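Local coordinates for protein nicotinate-nucleotide diphosphorylase (Carboxylating) (Streptococcus pyogenes GA06023, PDB 5HUO) that catalyses the conversion of quinolinate and 5-phospho-alpha-D-ribose 1-diphosphate into nicotinate ribonucleotide, carbon dioxide and diphosphate, a step of NAD(+) biosynthesis, at residues A202-V207 with I211-A216; E253-A258 with R283-D288. All coordinates share one frame; numbering follows the deposited sequence.

Contact 1: residues A202-V207 with I211-A216; sequences AAVGSV and IAQARA
Val207 and Ile211 join through both backbone and side chain, one helical turn apart at the start of helix 207-217. The backbone N of Ile211 donates to Val207 O at 3.2 Å. With an N-H...O angle of 178° and a C=O...N angle of 166°, the bond is almost straight, as expected of an i to i+4 bond in a regular first turn. Ile211 turns CG1 back beside its own backbone N (chi1 -63°), which brings the branch to the oxygen end of the same carbonyl, with CG1 3.4 Å from Val207 O. Beyond it, CD1 meets Val207 CG1, the two side chains running alongside each other in the same direction. This half is buried: Ala233 and Ala237 of helix 231-240 cover Val207, while Leu196 and Val226 on the strands pack against Ile211.

The other half is looser and more open to solvent. Val204, the last residue of helix 198-204, and Gln213 approach from opposite directions, with Val204 CA and Gln213 CA 8.8 Å apart, and both methyls of Val204 face the end of the Gln213 side chain in van der Waals contact alone. Ile60 and Ala59 of a second subunit pack on Val204 and Gln213 respectively, so this side also lies at a subunit interface. Between the halves, Gly205 leaves helical geometry with positive phi and Ser206 takes the N-cap position of the next helix. A short turn at Gly205-Ser206 thus joins the successive helices 198-204 and 207-217, which together make the crossover between parallel strands 194-196 and 224-228 of the C-terminal alpha/beta domain.

Contact 2: residues E253-A258 with R283-D288; sequences EQIEQA and RGLAID
Within the alpha/beta barrel domain, the contact of Ile255 and Glu256 with Leu285 belongs to the packing of helix 252-262 against the loop that leads into strand 289-291. Leu285 carries most of it, and its two methyls have different partners. CD1 lies 3.8 Å from Ile255 CG2, the side chains crossing at about a right angle. CD2 is turned to the carboxylate of Glu256, 3.6 Å from OE1 and 3.6 Å from OE2. These equal distances, with CD2 4.0 Å from Glu256 CD, place the methyl beyond the oxygen end of the carboxylate, between the two oxygens and tilted out of its plane. The approach is van der Waals in kind. Glu256 achieves it although its CB does not head for the loop, because the chain bends at the CB-CG bond (chi2 94°), bringing the carboxylate across to Leu285.

On the buried side, Ile255 keeps CG1 beside its backbone N (chi1 -69°), which leaves CG2 anti to that N and turned to the loop. That methyl serves both Leu285 and, more distantly, Ile287, whose CG2 is 4.3 Å from Ile255 CG2. Ala286 between them centres an inverse gamma turn, closed by a weak bond from Ile287 N to Leu285 O at 3.1 Å, and Leu285 and Ile287 on its two flanks both direct CB to the helix. The exposed Glu256 borders this apolar patch.

Around the contact, Cys270 of strand 267-271 touches both Ile255 and Ile287, and Ile259 of helix 252-262 covers Ala286 and Ile287. Asp288 then ties the loop's end to strand 267-271 through a salt bridge with Arg267 and a hydrogen bond from Ile268 N, just before strand 289-291 begins.

How the contacts relate
Contacts 1 and 2 both lie in the C-terminal domain, yet they are separate: their centres are 25 Å apart and their nearest atoms about 13 Å. Contact 1 combines the first turn of helix 207-217 with a looser touch from the end of helix 198-204; contact 2 joins a helix to a loop 25 residues later in the chain. Each has a buried aliphatic part and a more open flank ending in a polar side chain, Gln213 or Glu256. Their chemistry differs: contact 1 has a backbone hydrogen bond, internal to its second helix, whereas 253-258 and 283-288 meet by side-chain packing alone. Helix 231-240 touches Val207 and Ile211 of contact 1 and also Gln254 and Ala258 of contact 2.

Contact 1: residues A202-V207 with I211-A216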
loop_
_atom_site.group_PDB
_atom_site.type_symbol
_atom_site.label_atom_id
_atom_site.label_comp_id
_atom_site.label_asym_id
_atom_site.label_seq_id
_atom_site.Cartn_x
_atom_site.Cartn_y
_atom_site.Cartn_z
ATOM N N ALA A 202 -21.537 -34.482 2.173
ATOM C CA ALA A 202 -22.443 -34.872 1.085
ATOM C C ALA A 202 -21.711 -35.044 -0.247
ATOM O O ALA A 202 -21.978 -35.962 -1.000
ATOM C CB ALA A 202 -23.548 -33.844 0.942
ATOM N N ALA A 203 -20.805 -34.117 -0.534
ATOM C CA ALA A 203 -20.042 -34.126 -1.800
ATOM C C ALA A 203 -19.206 -35.376 -1.917
ATOM O O ALA A 203 -18.993 -35.879 -2.982
ATOM C CB ALA A 203 -19.143 -32.897 -1.920
ATOM N N VAL A 204 -18.700 -35.847 -0.789
ATOM C CA VAL A 204 -17.898 -37.079 -0.742
ATOM C C VAL A 204 -18.801 -38.279 -0.502
ATOM O O VAL A 204 -18.504 -39.375 -0.956
ATOM C CB VAL A 204 -16.828 -37.006 0.364
ATOM C CG1 VAL A 204 -16.031 -38.291 0.441
ATOM C CG2 VAL A 204 -15.883 -35.858 0.095
ATOM N N GLY A 205 -19.891 -38.048 0.221
ATOM C CA GLY A 205 -20.915 -39.072 0.433
ATOM C C GLY A 205 -20.673 -39.970 1.630
ATOM O O GLY A 205 -21.516 -40.789 1.955
ATOM N N SER A 206 -19.533 -39.793 2.297
ATOM C CA SER A 206 -19.252 -40.491 3.569
ATOM C C SER A 206 -18.531 -39.547 4.526
ATOM O O SER A 206 -17.677 -38.743 4.135
ATOM C CB SER A 206 -18.480 -41.796 3.350
ATOM N N VAL A 207 -18.913 -39.591 5.792
ATOM C CA VAL A 207 -18.131 -38.822 6.780
ATOM C C VAL A 207 -16.698 -39.299 6.662
ATOM O O VAL A 207 -15.801 -38.490 6.511
ATOM C CB VAL A 207 -18.633 -38.989 8.228
ATOM C CG1 VAL A 207 -17.571 -38.602 9.237
ATOM C CG2 VAL A 207 -19.885 -38.151 8.432
ATOM N N ILE A 211 -13.157 -36.972 5.714
ATOM C CA ILE A 211 -12.037 -36.965 6.654
ATOM C C ILE A 211 -10.757 -37.503 6.030
ATOM O O ILE A 211 -9.701 -36.960 6.212
ATOM C CB ILE A 211 -12.382 -37.765 7.924
ATOM C CG1 ILE A 211 -13.563 -37.081 8.635
ATOM C CG2 ILE A 211 -11.185 -37.847 8.860
ATOM C CD1 ILE A 211 -14.312 -37.882 9.681
ATOM N N ALA A 212 -10.868 -38.582 5.282
ATOM C CA ALA A 212 -9.700 -39.200 4.632
ATOM C C ALA A 212 -9.078 -38.269 3.603
ATOM O O ALA A 212 -7.849 -38.146 3.541
ATOM C CB ALA A 212 -10.075 -40.492 3.952
ATOM N N GLN A 213 -9.923 -37.619 2.806
ATOM C CA GLN A 213 -9.433 -36.689 1.765
ATOM C C GLN A 213 -8.765 -35.442 2.322
ATOM O O GLN A 213 -7.737 -35.009 1.824
ATOM C CB GLN A 213 -10.535 -36.247 0.860
ATOM C CG GLN A 213 -11.034 -37.370 0.017
ATOM C CD GLN A 213 -11.829 -36.867 -1.165
ATOM O OE1 GLN A 213 -11.691 -35.723 -1.578
ATOM N NE2 GLN A 213 -12.664 -37.731 -1.730
ATOM N N ALA A 214 -9.346 -34.916 3.390
ATOM C CA ALA A 214 -8.741 -33.822 4.154
ATOM C C ALA A 214 -7.335 -34.182 4.615
ATOM O O ALA A 214 -6.377 -33.457 4.388
ATOM C CB ALA A 214 -9.598 -33.484 5.363
ATOM N N ARG A 215 -7.219 -35.343 5.239
ATOM C CA ARG A 215 -5.936 -35.805 5.747
ATOM C C ARG A 215 -4.943 -35.978 4.631
ATOM O O ARG A 215 -3.789 -35.628 4.740
ATOM C CB ARG A 215 -6.092 -37.125 6.474
ATOM C CG ARG A 215 -7.060 -37.084 7.643
ATOM C CD ARG A 215 -6.364 -36.666 8.896
ATOM N NE ARG A 215 -7.100 -37.090 10.079
ATOM C CZ ARG A 215 -7.126 -36.400 11.219
ATOM N NH1 ARG A 215 -6.483 -35.235 11.338
ATOM N NH2 ARG A 215 -7.815 -36.857 12.254
ATOM N N ALA A 216 -5.388 -36.565 3.557
ATOM C CA ALA A 216 -4.501 -36.773 2.383
ATOM C C ALA A 216 -4.006 -35.470 1.756
ATOM O O ALA A 216 -2.961 -35.427 1.119
ATOM C CB ALA A 216 -5.228 -37.614 1.334
#

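Contact 2: residues E253-A258 with R283-D288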
loop_
_atom_site.group_PDB
_atom_site.type_symbol
_atom_site.label_atom_id
_atom_site.label_comp_id
_atom_site.label_asym_id
_atom_site.label_seq_id
_atom_site.Cartn_x
_atom_site.Cartn_y
_atom_site.Cartn_z
ATOM N N GLU A 253 -30.471 -34.440 25.077
ATOM C CA GLU A 253 -30.580 -35.915 25.020
ATOM C C GLU A 253 -29.622 -36.442 23.936
ATOM O O GLU A 253 -28.773 -37.297 24.196
ATOM C CB GLU A 253 -32.009 -36.412 24.755
ATOM N N GLN A 254 -29.739 -35.882 22.733
ATOM C CA GLN A 254 -28.863 -36.238 21.604
ATOM C C GLN A 254 -27.369 -36.059 22.005
ATOM O O GLN A 254 -26.531 -36.977 21.887
ATOM C CB GLN A 254 -29.251 -35.426 20.352
ATOM N N ILE A 255 -27.063 -34.876 22.531
ATOM C CA ILE A 255 -25.696 -34.533 22.958
ATOM C C ILE A 255 -25.141 -35.588 23.904
ATOM O O ILE A 255 -24.037 -36.089 23.708
ATOM C CB ILE A 255 -25.620 -33.144 23.632
ATOM C CG1 ILE A 255 -25.871 -32.050 22.582
ATOM C CG2 ILE A 255 -24.262 -32.933 24.283
ATOM C CD1 ILE A 255 -26.002 -30.656 23.145
ATOM N N GLU A 256 -25.921 -35.918 24.918
ATOM C CA GLU A 256 -25.478 -36.876 25.945
ATOM C C GLU A 256 -25.175 -38.265 25.381
ATOM O O GLU A 256 -24.218 -38.922 25.773
ATOM C CB GLU A 256 -26.524 -37.014 27.040
ATOM C CG GLU A 256 -25.927 -37.306 28.397
ATOM C CD GLU A 256 -25.701 -36.065 29.222
ATOM O OE1 GLU A 256 -26.659 -35.273 29.379
ATOM O OE2 GLU A 256 -24.590 -35.895 29.756
ATOM N N GLN A 257 -26.027 -38.706 24.465
ATOM C CA GLN A 257 -25.821 -39.992 23.785
ATOM C C GLN A 257 -24.514 -39.996 22.995
ATOM O O GLN A 257 -23.701 -40.918 23.098
ATOM C CB GLN A 257 -27.017 -40.330 22.905
ATOM N N ALA A 258 -24.310 -38.926 22.236
ATOM C CA ALA A 258 -23.069 -38.752 21.432
ATOM C C ALA A 258 -21.826 -38.825 22.292
ATOM O O ALA A 258 -20.847 -39.455 21.926
ATOM C CB ALA A 258 -23.104 -37.438 20.659
ATOM N N ARG A 283 -24.191 -26.719 30.987
ATOM C CA ARG A 283 -23.515 -26.896 32.284
ATOM C C ARG A 283 -23.398 -28.365 32.684
ATOM O O ARG A 283 -24.349 -29.138 32.590
ATOM C CB ARG A 283 -24.210 -26.140 33.385
ATOM C CG ARG A 283 -23.369 -26.072 34.642
ATOM C CD ARG A 283 -24.085 -25.254 35.695
ATOM N NE ARG A 283 -24.129 -23.831 35.366
ATOM C CZ ARG A 283 -25.142 -23.006 35.620
ATOM N NH1 ARG A 283 -26.239 -23.432 36.197
ATOM N NH2 ARG A 283 -25.046 -21.737 35.286
ATOM N N GLY A 284 -22.195 -28.753 33.063
ATOM C CA GLY A 284 -21.934 -30.115 33.531
ATOM C C GLY A 284 -21.783 -31.243 32.513
ATOM O O GLY A 284 -21.490 -32.360 32.913
ATOM N N LEU A 285 -21.961 -30.980 31.220
ATOM C CA LEU A 285 -21.703 -32.021 30.194
ATOM C C LEU A 285 -20.214 -32.265 29.995
ATOM O O LEU A 285 -19.390 -31.430 30.279
ATOM C CB LEU A 285 -22.326 -31.710 28.839
ATOM C CG LEU A 285 -23.777 -31.258 28.918
ATOM C CD1 LEU A 285 -24.380 -30.987 27.550
ATOM C CD2 LEU A 285 -24.616 -32.284 29.690
ATOM N N ALA A 286 -19.900 -33.448 29.511
ATOM C CA ALA A 286 -18.522 -33.838 29.258
ATOM C C ALA A 286 -18.233 -33.543 27.784
ATOM O O ALA A 286 -17.935 -34.419 26.980
ATOM C CB ALA A 286 -18.287 -35.310 29.582
ATOM N N ILE A 287 -18.339 -32.273 27.450
ATOM C CA ILE A 287 -17.885 -31.770 26.163
ATOM C C ILE A 287 -16.728 -30.895 26.477
ATOM O O ILE A 287 -16.587 -30.421 27.601
ATOM C CB ILE A 287 -18.965 -30.984 25.408
ATOM C CG1 ILE A 287 -19.373 -29.724 26.169
ATOM C CG2 ILE A 287 -20.178 -31.858 25.202
ATOM C CD1 ILE A 287 -20.300 -28.834 25.374
ATOM N N ASP A 288 -15.924 -30.648 25.468
ATOM C CA ASP A 288 -14.713 -29.831 25.647
ATOM C C ASP A 288 -14.958 -28.323 25.545
ATOM O O ASP A 288 -14.394 -27.553 26.319
ATOM C CB ASP A 288 -13.646 -30.266 24.681
ATOM C CG ASP A 288 -13.274 -31.737 24.879
ATOM O OD1 ASP A 288 -12.535 -32.026 25.852
ATOM O OD2 ASP A 288 -13.704 -32.571 24.049
#